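Local coordinates for ribosome-inactivating protein (PDB 2G5X) that belongs to the ribosome-inactivating proteins of plants, and is the one from Lychnis chalcedonica known as lychnin, at residues L113-A126 with F152-I165. Residues are numbered along the deposited sequence; the frame is centred on the assembly and turned at random.
Sequences LPCASTYTDLQNKA and FTGKNVAKFALISI
Knobs-into-holes packing joins helix 119-126 to the long helix that starts at Gly-154, in the ribosome-inactivating protein fold. Leu-122 enters the hole formed by Ala-158, Ala-161, Leu-162 and Ile-165, and Leu-162 returns among Tyr-119, Leu-122, Gln-123 and Ala-126. The two leucine side chains run antiparallel alongside one another, with Leu-122 CB 3.7 Å from Leu-162 CD2. Leu-122 CD1 meets Ile-165 CD1 tip to tip at 3.6 Å. The small side chains of Ala-126 and Ala-158 let the helices come close. The axes approach to 7.8 Å, crossing at -127°. Ala-158 CB lies 3.4 Å from Leu-122 O. The Tyr-119 ring receives Leu-162 CD2 at its edge, while its hydroxyl is hydrogen-bonded to Glu-170, further along the second helix. Before the first helix, Pro-114 CG rests 3.6 Å from Gly-154 N. With chi1 at 75°, Cys-115 tucks its SG between its own N and C and turns it to Val-157 CG1, 3.8 Å away. Leu-113 CD2 lies 3.6 Å from Phe-152 CD1. Lys-155 CA makes a CA-H...O contact with Lys-125 O. With no hydrogen bond across the two segments, their association rests mainly on apolar fit.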
# COMPACT_ATOMS: atom_id res chain seq x y z
N LEU A 113 -5.86 15.74 4.55
CA LEU A 113 -4.52 15.50 5.09
C LEU A 113 -3.55 16.58 4.60
O LEU A 113 -3.75 17.17 3.53
CB LEU A 113 -4.02 14.12 4.66
CG LEU A 113 -4.67 12.92 5.34
CD1 LEU A 113 -4.22 11.63 4.66
CD2 LEU A 113 -4.29 12.90 6.82
N PRO A 114 -2.48 16.84 5.37
CA PRO A 114 -1.47 17.84 5.04
C PRO A 114 -0.50 17.47 3.91
O PRO A 114 0.61 18.00 3.85
CB PRO A 114 -0.75 18.05 6.38
CG PRO A 114 -0.82 16.70 7.00
CD PRO A 114 -2.26 16.28 6.72
N CYS A 115 -0.91 16.56 3.03
CA CYS A 115 -0.06 16.18 1.90
C CYS A 115 -0.87 15.46 0.81
O CYS A 115 -2.01 15.06 1.04
CB CYS A 115 1.11 15.30 2.36
SG CYS A 115 0.70 13.58 2.77
N ALA A 116 -0.27 15.34 -0.37
CA ALA A 116 -0.92 14.67 -1.51
C ALA A 116 -0.53 13.20 -1.61
O ALA A 116 0.39 12.74 -0.93
CB ALA A 116 -0.58 15.40 -2.80
N SER A 117 -1.21 12.47 -2.49
CA SER A 117 -1.00 11.04 -2.70
C SER A 117 0.13 10.63 -3.64
O SER A 117 0.51 9.46 -3.69
CB SER A 117 -2.28 10.41 -3.22
OG SER A 117 -2.52 10.84 -4.56
N THR A 118 0.66 11.59 -4.40
CA THR A 118 1.72 11.29 -5.37
C THR A 118 3.07 10.96 -4.75
O THR A 118 3.38 11.40 -3.64
CB THR A 118 1.93 12.48 -6.31
OG1 THR A 118 2.20 13.65 -5.53
CG2 THR A 118 0.70 12.72 -7.18
N TYR A 119 3.86 10.19 -5.48
CA TYR A 119 5.19 9.84 -5.00
C TYR A 119 6.00 11.12 -4.86
O TYR A 119 6.78 11.27 -3.91
CB TYR A 119 5.89 8.88 -5.97
CG TYR A 119 5.76 7.41 -5.60
CD1 TYR A 119 6.08 6.97 -4.31
CD2 TYR A 119 5.33 6.47 -6.53
CE1 TYR A 119 5.98 5.62 -3.97
CE2 TYR A 119 5.22 5.13 -6.20
CZ TYR A 119 5.55 4.71 -4.92
OH TYR A 119 5.44 3.37 -4.58
N THR A 120 5.82 12.04 -5.79
CA THR A 120 6.56 13.30 -5.75
C THR A 120 6.29 14.11 -4.48
O THR A 120 7.23 14.51 -3.79
CB THR A 120 6.25 14.18 -6.98
OG1 THR A 120 4.83 14.36 -7.09
CG2 THR A 120 6.79 13.54 -8.24
N ASP A 121 5.02 14.33 -4.15
CA ASP A 121 4.71 15.11 -2.95
C ASP A 121 5.01 14.35 -1.66
O ASP A 121 5.44 14.95 -0.67
CB ASP A 121 3.25 15.57 -2.94
CG ASP A 121 3.00 16.69 -1.94
OD1 ASP A 121 3.72 17.71 -2.00
OD2 ASP A 121 2.09 16.57 -1.10
N LEU A 122 4.78 13.04 -1.66
CA LEU A 122 5.05 12.24 -0.47
C LEU A 122 6.52 12.34 -0.08
O LEU A 122 6.84 12.52 1.10
CB LEU A 122 4.67 10.77 -0.70
CG LEU A 122 3.17 10.46 -0.72
CD1 LEU A 122 2.97 8.99 -1.09
CD2 LEU A 122 2.56 10.75 0.65
N GLN A 123 7.41 12.25 -1.06
CA GLN A 123 8.84 12.34 -0.79
C GLN A 123 9.22 13.76 -0.36
O GLN A 123 10.09 13.94 0.50
CB GLN A 123 9.65 11.92 -2.02
CG GLN A 123 9.45 10.45 -2.41
CD GLN A 123 10.10 10.07 -3.73
OE1 GLN A 123 11.23 9.57 -3.76
NE2 GLN A 123 9.39 10.31 -4.82
N ASN A 124 8.58 14.77 -0.95
CA ASN A 124 8.87 16.16 -0.58
C ASN A 124 8.47 16.44 0.87
O ASN A 124 9.20 17.10 1.60
CB ASN A 124 8.14 17.13 -1.51
CG ASN A 124 8.75 17.18 -2.91
OD1 ASN A 124 9.96 17.05 -3.07
ND2 ASN A 124 7.91 17.39 -3.92
N LYS A 125 7.32 15.92 1.28
CA LYS A 125 6.84 16.13 2.65
C LYS A 125 7.64 15.32 3.67
O LYS A 125 7.94 15.80 4.76
CB LYS A 125 5.36 15.76 2.77
CG LYS A 125 4.40 16.94 2.67
CD LYS A 125 4.59 17.71 1.39
CE LYS A 125 3.65 18.91 1.33
NZ LYS A 125 3.86 19.69 0.09
N ALA A 126 7.97 14.08 3.32
CA ALA A 126 8.72 13.20 4.21
C ALA A 126 10.18 13.62 4.32
O ALA A 126 10.84 13.35 5.33
CB ALA A 126 8.64 11.76 3.71
N PHE A 152 -1.89 15.74 12.82
CA PHE A 152 -1.16 15.37 11.62
C PHE A 152 -0.21 16.44 11.08
O PHE A 152 -0.59 17.61 10.98
CB PHE A 152 -2.14 15.01 10.50
CG PHE A 152 -3.05 13.85 10.81
CD1 PHE A 152 -4.34 13.81 10.29
CD2 PHE A 152 -2.61 12.80 11.60
CE1 PHE A 152 -5.18 12.73 10.55
CE2 PHE A 152 -3.44 11.71 11.87
CZ PHE A 152 -4.73 11.68 11.34
N THR A 153 1.00 16.04 10.74
CA THR A 153 1.98 16.95 10.15
C THR A 153 2.30 16.33 8.79
O THR A 153 2.19 15.12 8.62
CB THR A 153 3.29 17.05 10.97
OG1 THR A 153 3.96 15.78 10.97
CG2 THR A 153 2.99 17.46 12.40
N GLY A 154 2.69 17.16 7.83
CA GLY A 154 3.02 16.65 6.51
C GLY A 154 4.06 15.55 6.56
O GLY A 154 3.92 14.52 5.89
N LYS A 155 5.11 15.75 7.35
CA LYS A 155 6.18 14.76 7.46
C LYS A 155 5.74 13.41 8.03
O LYS A 155 6.02 12.37 7.44
CB LYS A 155 7.33 15.31 8.29
CG LYS A 155 8.50 14.34 8.38
CD LYS A 155 9.60 14.84 9.31
CE LYS A 155 10.68 13.78 9.47
NZ LYS A 155 11.77 14.21 10.39
N ASN A 156 5.07 13.43 9.18
CA ASN A 156 4.64 12.17 9.79
C ASN A 156 3.70 11.38 8.89
O ASN A 156 3.86 10.17 8.71
CB ASN A 156 3.97 12.43 11.14
CG ASN A 156 4.95 12.94 12.19
OD1 ASN A 156 6.14 12.62 12.16
ND2 ASN A 156 4.44 13.71 13.15
N VAL A 157 2.71 12.06 8.30
CA VAL A 157 1.77 11.38 7.42
C VAL A 157 2.46 10.83 6.17
O VAL A 157 2.24 9.68 5.78
CB VAL A 157 0.63 12.32 6.99
CG1 VAL A 157 -0.21 11.67 5.89
CG2 VAL A 157 -0.24 12.67 8.19
N ALA A 158 3.31 11.65 5.55
CA ALA A 158 4.01 11.24 4.34
C ALA A 158 4.92 10.03 4.56
O ALA A 158 4.98 9.13 3.72
CB ALA A 158 4.83 12.40 3.79
N LYS A 159 5.63 10.00 5.68
CA LYS A 159 6.54 8.90 5.98
C LYS A 159 5.76 7.61 6.19
O LYS A 159 6.13 6.56 5.66
CB LYS A 159 7.36 9.23 7.23
CG LYS A 159 8.42 10.29 7.02
CD LYS A 159 9.53 10.15 8.05
CE LYS A 159 10.01 8.72 8.16
NZ LYS A 159 11.31 8.66 8.88
N PHE A 160 4.68 7.69 6.96
CA PHE A 160 3.83 6.54 7.23
C PHE A 160 3.27 5.99 5.91
O PHE A 160 3.24 4.78 5.69
CB PHE A 160 2.68 6.93 8.16
CG PHE A 160 1.60 5.89 8.27
CD1 PHE A 160 1.86 4.66 8.87
CD2 PHE A 160 0.33 6.13 7.76
CE1 PHE A 160 0.87 3.68 8.95
CE2 PHE A 160 -0.67 5.15 7.84
CZ PHE A 160 -0.40 3.93 8.44
N ALA A 161 2.82 6.89 5.04
CA ALA A 161 2.26 6.50 3.75
C ALA A 161 3.27 5.81 2.84
O ALA A 161 2.98 4.79 2.22
CB ALA A 161 1.67 7.72 3.05
N LEU A 162 4.48 6.37 2.74
CA LEU A 162 5.51 5.79 1.88
C LEU A 162 5.94 4.40 2.33
O LEU A 162 6.13 3.51 1.51
CB LEU A 162 6.72 6.72 1.82
CG LEU A 162 6.55 7.96 0.93
CD1 LEU A 162 7.72 8.91 1.15
CD2 LEU A 162 6.46 7.53 -0.53
N ILE A 163 6.08 4.21 3.64
CA ILE A 163 6.48 2.90 4.15
C ILE A 163 5.36 1.90 3.86
O ILE A 163 5.63 0.76 3.46
CB ILE A 163 6.75 2.95 5.67
CG1 ILE A 163 7.95 3.86 5.96
CG2 ILE A 163 7.04 1.54 6.19
CD1 ILE A 163 8.19 4.11 7.45
N SER A 164 4.12 2.32 4.06
CA SER A 164 2.97 1.46 3.81
C SER A 164 2.87 1.09 2.32
O SER A 164 2.57 -0.05 1.98
CB SER A 164 1.68 2.15 4.25
OG SER A 164 1.64 2.30 5.66
N ILE A 165 3.12 2.05 1.44
CA ILE A 165 3.06 1.79 0.01
C ILE A 165 4.08 0.73 -0.39
O ILE A 165 3.76 -0.21 -1.12
CB ILE A 165 3.29 3.10 -0.79
CG1 ILE A 165 2.09 4.03 -0.61
CG2 ILE A 165 3.52 2.79 -2.27
CD1 ILE A 165 2.31 5.44 -1.13